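Local coordinates for protein phosphoserine phosphatase RsbX (Bacillus subtilis, PDB 3W43) that dephosphorylates the phosphoserine protein RsbS as a manganese-binding PPM-type phosphatase and thereby restrains sigma-B activity, at residues I153-L158 / D190-L195; I39-D44 / A90-I95. All coordinates share one frame; numbering follows the deposited sequence.

Contact 1. Residues I153-L158 / D190-L195; sequences IHTDGL and DLTYIL. With MN (manganese (II) ion), chain B.
L158 lies between the two aromatic rings of this contact. Its CD2 methyl meets the Y193 ring obliquely, 3.9 Å from Y193 CD2, and the same methyl rests on one face of the H154 imidazole, 3.6 Å above the plane and offset toward its rim. In the ring plane of H154, ND1 donates to T155 O at 2.9 Å, a bond that fixes the rotation of the imidazole. That oxygen is gripped twice, because L158 N reaches it from the opposite face of its carbonyl plane and so closes a type I beta turn from T155 to L158.

H154 and Y193 form an antiparallel non-hydrogen-bonded pair in which both rings swing in between backbone N and carbonyl carbon (chi1 69° and 63°), and H154 CB lies 3.6 Å from Y193 CB. The neighbouring pair, I153 and I194, is joined by two backbone hydrogen bonds. One step farther, T155 N binds T192 O, but in the return bond from T192 N a side-chain oxygen, T155 OG1, replaces the backbone acceptor (3.0 Å, 146° at the hydrogen). T155 OG1 and T192 OG1 are both hydrogen-bonded to D27 OD2. G157 CA then approaches D190 O at 3.2 Å, and L191 packs its CG against the CB of L158.

Within the turn, D156 OD1 binds a manganese ion at 2.1 Å; D44 and D189 complete its protein ligands. Water 2, another ligand of the metal, donates to D190 O, so both segments support the metal site. In the fold, strand 191-198 runs between strands 10-17 and 150-154; the Y193 ring meets that of Y15 with planes nearly parallel, and its OH is hydrogen-bonded to S177 OG on helix 173-179. On the other face, I153, T155 and I194 pack against strand 37-45 of the second sheet.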
# COMPACT_ATOMS: atom_id res chain seq x y z
N ILE A 153 0.72 0.82 4.55
CA ILE A 153 0.09 -0.13 3.65
C ILE A 153 1.09 -1.28 3.50
O ILE A 153 2.27 -1.03 3.23
CB ILE A 153 -0.22 0.47 2.26
CG1 ILE A 153 -1.21 1.62 2.37
CG2 ILE A 153 -0.78 -0.60 1.32
CD1 ILE A 153 -1.41 2.40 1.08
N HIS A 154 0.65 -2.52 3.64
CA HIS A 154 1.59 -3.63 3.56
C HIS A 154 1.01 -4.87 2.93
O HIS A 154 -0.19 -5.18 3.11
CB HIS A 154 2.20 -3.95 4.94
CG HIS A 154 1.26 -4.54 5.95
ND1 HIS A 154 1.02 -5.89 6.03
CD2 HIS A 154 0.57 -3.98 6.97
CE1 HIS A 154 0.20 -6.13 7.04
NE2 HIS A 154 -0.08 -4.99 7.64
N THR A 155 1.86 -5.58 2.21
CA THR A 155 1.47 -6.90 1.72
C THR A 155 1.50 -7.94 2.82
O THR A 155 2.00 -7.71 3.93
CB THR A 155 2.32 -7.35 0.52
OG1 THR A 155 3.69 -7.48 0.92
CG2 THR A 155 2.19 -6.38 -0.64
N ASP A 156 0.93 -9.10 2.51
CA ASP A 156 0.77 -10.18 3.47
C ASP A 156 2.08 -10.87 3.86
O ASP A 156 2.09 -11.71 4.74
CB ASP A 156 -0.30 -11.17 2.98
CG ASP A 156 0.05 -11.81 1.65
OD1 ASP A 156 1.22 -11.75 1.22
OD2 ASP A 156 -0.87 -12.40 1.02
N GLY A 157 3.19 -10.51 3.21
CA GLY A 157 4.49 -10.96 3.66
C GLY A 157 4.84 -10.38 5.02
O GLY A 157 5.69 -10.91 5.71
N LEU A 158 4.21 -9.26 5.38
CA LEU A 158 4.38 -8.64 6.69
C LEU A 158 3.20 -9.05 7.56
O LEU A 158 2.05 -8.70 7.27
CB LEU A 158 4.48 -7.12 6.58
CG LEU A 158 4.67 -6.36 7.90
CD1 LEU A 158 6.06 -6.62 8.43
CD2 LEU A 158 4.45 -4.88 7.73
N ASP A 190 7.40 -12.58 -0.36
CA ASP A 190 7.64 -11.18 -0.71
C ASP A 190 7.02 -10.31 0.37
O ASP A 190 5.90 -10.56 0.84
CB ASP A 190 7.00 -10.83 -2.05
CG ASP A 190 7.64 -11.57 -3.22
OD1 ASP A 190 8.88 -11.75 -3.26
OD2 ASP A 190 6.89 -11.97 -4.14
N LEU A 191 7.73 -9.25 0.74
CA LEU A 191 7.29 -8.37 1.81
C LEU A 191 7.49 -6.92 1.38
O LEU A 191 8.62 -6.52 1.08
CB LEU A 191 8.06 -8.69 3.09
CG LEU A 191 7.63 -8.07 4.41
CD1 LEU A 191 8.29 -8.83 5.54
CD2 LEU A 191 7.98 -6.60 4.46
N THR A 192 6.40 -6.15 1.35
CA THR A 192 6.44 -4.74 0.94
C THR A 192 5.62 -3.93 1.92
O THR A 192 4.48 -4.31 2.24
CB THR A 192 5.83 -4.56 -0.46
OG1 THR A 192 6.49 -5.43 -1.39
CG2 THR A 192 5.98 -3.13 -0.96
N TYR A 193 6.14 -2.80 2.37
CA TYR A 193 5.31 -1.85 3.08
C TYR A 193 5.70 -0.43 2.77
O TYR A 193 6.84 -0.14 2.42
CB TYR A 193 5.29 -2.10 4.60
CG TYR A 193 6.60 -1.98 5.35
CD1 TYR A 193 7.09 -0.74 5.78
CD2 TYR A 193 7.33 -3.12 5.69
CE1 TYR A 193 8.29 -0.65 6.50
CE2 TYR A 193 8.49 -3.05 6.42
CZ TYR A 193 8.98 -1.82 6.81
OH TYR A 193 10.15 -1.79 7.54
N ILE A 194 4.71 0.46 2.90
CA ILE A 194 4.92 1.90 2.80
C ILE A 194 4.38 2.54 4.06
O ILE A 194 3.22 2.34 4.42
CB ILE A 194 4.23 2.48 1.55
CG1 ILE A 194 4.76 1.78 0.29
CG2 ILE A 194 4.45 3.99 1.50
CD1 ILE A 194 4.22 2.33 -1.02
N LEU A 195 5.25 3.28 4.74
CA LEU A 195 4.90 4.09 5.90
C LEU A 195 4.82 5.53 5.50
O LEU A 195 5.66 6.02 4.73
CB LEU A 195 5.99 3.96 6.96
CG LEU A 195 5.97 2.66 7.76
CD1 LEU A 195 7.35 2.43 8.40
CD2 LEU A 195 4.86 2.69 8.83
MN MN B . 2.15 -12.24 -0.63
O HOH W 1 0.54 -13.80 -0.76
O HOH W 2 3.61 -10.62 -0.63
O HOH W 3 3.07 -13.36 -2.28

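Contact 2. Residues I39-D44 / A90-I95; sequences ICAVAD and ASILKI. With MN (manganese (II) ion), chain C; MN (manganese (II) ion), chain B.
Four backbone hydrogen bonds join I39-D44 to A90-I95, two in the C40-L93 pair and two in V42-S91. The shortest runs from L93 N to C40 O, 2.8 Å, while C40 N returns to L93 O with more bend, 147° at the hydrogen. Between these pairs, A41 CA-H points at S91 O, 3.2 Å from CA to oxygen; on the far side of the V42-S91 pair, A90 CA makes a like contact with V42 O. The strand axes are 4.7 Å apart and run antiparallel at 172°.

On the face of I39, A41, A43, A90, I92 and K94, apolar side chains meet across the strands. With CG1 of I39 anti to the backbone N (chi1 175°), its CD1 reaches across to K94 CG at 3.6 Å. The two alanines A43 and A90 bring their methyls to 4.0 Å, and the A43 methyl also touches S56 and I59 of helix 49-66; helix 71-81 packs on I92. This is one half of the PPM beta-sandwich with helices on its outer side. The opposite face, bearing C40, V42, S91 and L93, turns inward to the second sheet, and C40 CB approaches L93 CB at 4.2 Å.

Polar side-chain ends find partners farther out: the K94 chain bends at chi3, and its NZ binds the carbonyl oxygens of A67 and E69, while S91 OG bonds to Y104 and S106.

Metal coordination occupies the C-terminal end of I39-D44. The D44 carboxylate bridges two manganese ions, OD1 binding one at 2.1 Å and OD2 the other at 2.2 Å. Water 3 bridges the same two ions. The carbonyl oxygens of G45 and G47 complete the first site; D156 and D189 complete the second.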
# COMPACT_ATOMS: atom_id res chain seq x y z
N ILE A 39 -0.35 9.83 -4.46
CA ILE A 39 -0.91 8.56 -4.95
C ILE A 39 0.01 7.47 -4.44
O ILE A 39 1.22 7.60 -4.54
CB ILE A 39 -1.04 8.54 -6.52
CG1 ILE A 39 -1.50 7.19 -7.06
CG2 ILE A 39 0.29 8.83 -7.20
CD1 ILE A 39 -2.93 6.93 -6.93
N CYS A 40 -0.57 6.40 -3.91
CA CYS A 40 0.19 5.30 -3.33
C CYS A 40 -0.54 4.01 -3.61
O CYS A 40 -1.68 3.88 -3.21
CB CYS A 40 0.28 5.52 -1.81
SG CYS A 40 1.26 4.30 -0.97
N ALA A 41 0.13 3.06 -4.26
CA ALA A 41 -0.47 1.75 -4.52
C ALA A 41 0.51 0.66 -4.19
O ALA A 41 1.71 0.79 -4.46
CB ALA A 41 -0.91 1.64 -5.97
N VAL A 42 -0.00 -0.43 -3.64
CA VAL A 42 0.81 -1.61 -3.35
C VAL A 42 0.04 -2.81 -3.88
O VAL A 42 -1.16 -2.93 -3.61
CB VAL A 42 1.06 -1.75 -1.82
CG1 VAL A 42 1.82 -3.01 -1.52
CG2 VAL A 42 1.80 -0.53 -1.28
N ALA A 43 0.72 -3.67 -4.63
CA ALA A 43 0.09 -4.84 -5.24
C ALA A 43 0.91 -6.10 -5.01
O ALA A 43 2.14 -6.06 -5.03
CB ALA A 43 -0.11 -4.62 -6.73
N ASP A 44 0.22 -7.20 -4.76
CA ASP A 44 0.84 -8.49 -4.54
C ASP A 44 0.36 -9.45 -5.63
O ASP A 44 -0.79 -9.86 -5.63
CB ASP A 44 0.44 -8.97 -3.14
CG ASP A 44 1.02 -10.34 -2.80
OD1 ASP A 44 1.66 -10.95 -3.68
OD2 ASP A 44 0.87 -10.79 -1.64
N ALA A 90 -4.47 -5.85 -4.27
CA ALA A 90 -3.95 -4.48 -4.34
C ALA A 90 -4.71 -3.50 -3.49
O ALA A 90 -5.91 -3.65 -3.26
CB ALA A 90 -3.96 -3.98 -5.79
N SER A 91 -3.99 -2.47 -3.06
CA SER A 91 -4.56 -1.31 -2.39
C SER A 91 -4.13 -0.04 -3.09
O SER A 91 -2.97 0.11 -3.47
CB SER A 91 -4.05 -1.25 -0.96
OG SER A 91 -4.57 -2.32 -0.21
N ILE A 92 -5.08 0.90 -3.21
CA ILE A 92 -4.81 2.20 -3.79
C ILE A 92 -5.29 3.28 -2.84
O ILE A 92 -6.45 3.27 -2.38
CB ILE A 92 -5.46 2.38 -5.18
CG1 ILE A 92 -5.08 1.22 -6.10
CG2 ILE A 92 -5.04 3.72 -5.80
CD1 ILE A 92 -5.72 1.31 -7.46
N LEU A 93 -4.38 4.21 -2.54
CA LEU A 93 -4.62 5.32 -1.62
C LEU A 93 -4.31 6.63 -2.33
O LEU A 93 -3.25 6.77 -2.95
CB LEU A 93 -3.71 5.18 -0.40
CG LEU A 93 -3.68 6.33 0.60
CD1 LEU A 93 -5.00 6.45 1.34
CD2 LEU A 93 -2.54 6.16 1.59
N LYS A 94 -5.25 7.58 -2.26
CA LYS A 94 -5.02 8.95 -2.72
C LYS A 94 -5.24 9.90 -1.57
O LYS A 94 -6.17 9.72 -0.78
CB LYS A 94 -5.96 9.32 -3.87
CG LYS A 94 -5.58 8.66 -5.17
CD LYS A 94 -6.50 9.05 -6.32
CE LYS A 94 -6.25 10.50 -6.72
NZ LYS A 94 -6.89 10.92 -7.98
N ILE A 95 -4.38 10.91 -1.47
CA ILE A 95 -4.50 11.92 -0.42
C ILE A 95 -4.45 13.29 -1.05
O ILE A 95 -3.56 13.57 -1.84
CB ILE A 95 -3.37 11.80 0.63
CG1 ILE A 95 -3.39 10.41 1.27
CG2 ILE A 95 -3.52 12.90 1.68
CD1 ILE A 95 -2.31 10.19 2.31
MN MN C . 2.48 -12.81 -4.28
MN MN B . 2.15 -12.24 -0.63
O HOH W 3 3.07 -13.36 -2.28
O HOH W 1 0.54 -13.80 -0.76
O HOH W 2 3.61 -10.62 -0.63
O HOH W 4 4.26 -11.48 -4.32
O HOH W 5 0.49 -13.72 -3.55

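After strands 2-6, 10-17 and 27-33 the chain enters strand 37-45, passes through helices 49-66 and 71-81, and returns in strand 88-96, where contact 2 closes a largely helical loop. It then crosses strands of both sheets before 150-154 opens contact 1, whose intervening loop carries helices 163-169 and 173-179 and ends in strand 191-198. The two closures follow in series, neither nested nor crossed. Contact 2 pairs neighbouring strands of one sheet and contact 1 those of the other. They meet between the sheets, where V42 packs on I153 and T155 and C40 on I194, and at a shared manganese ion bound by D44 and D156.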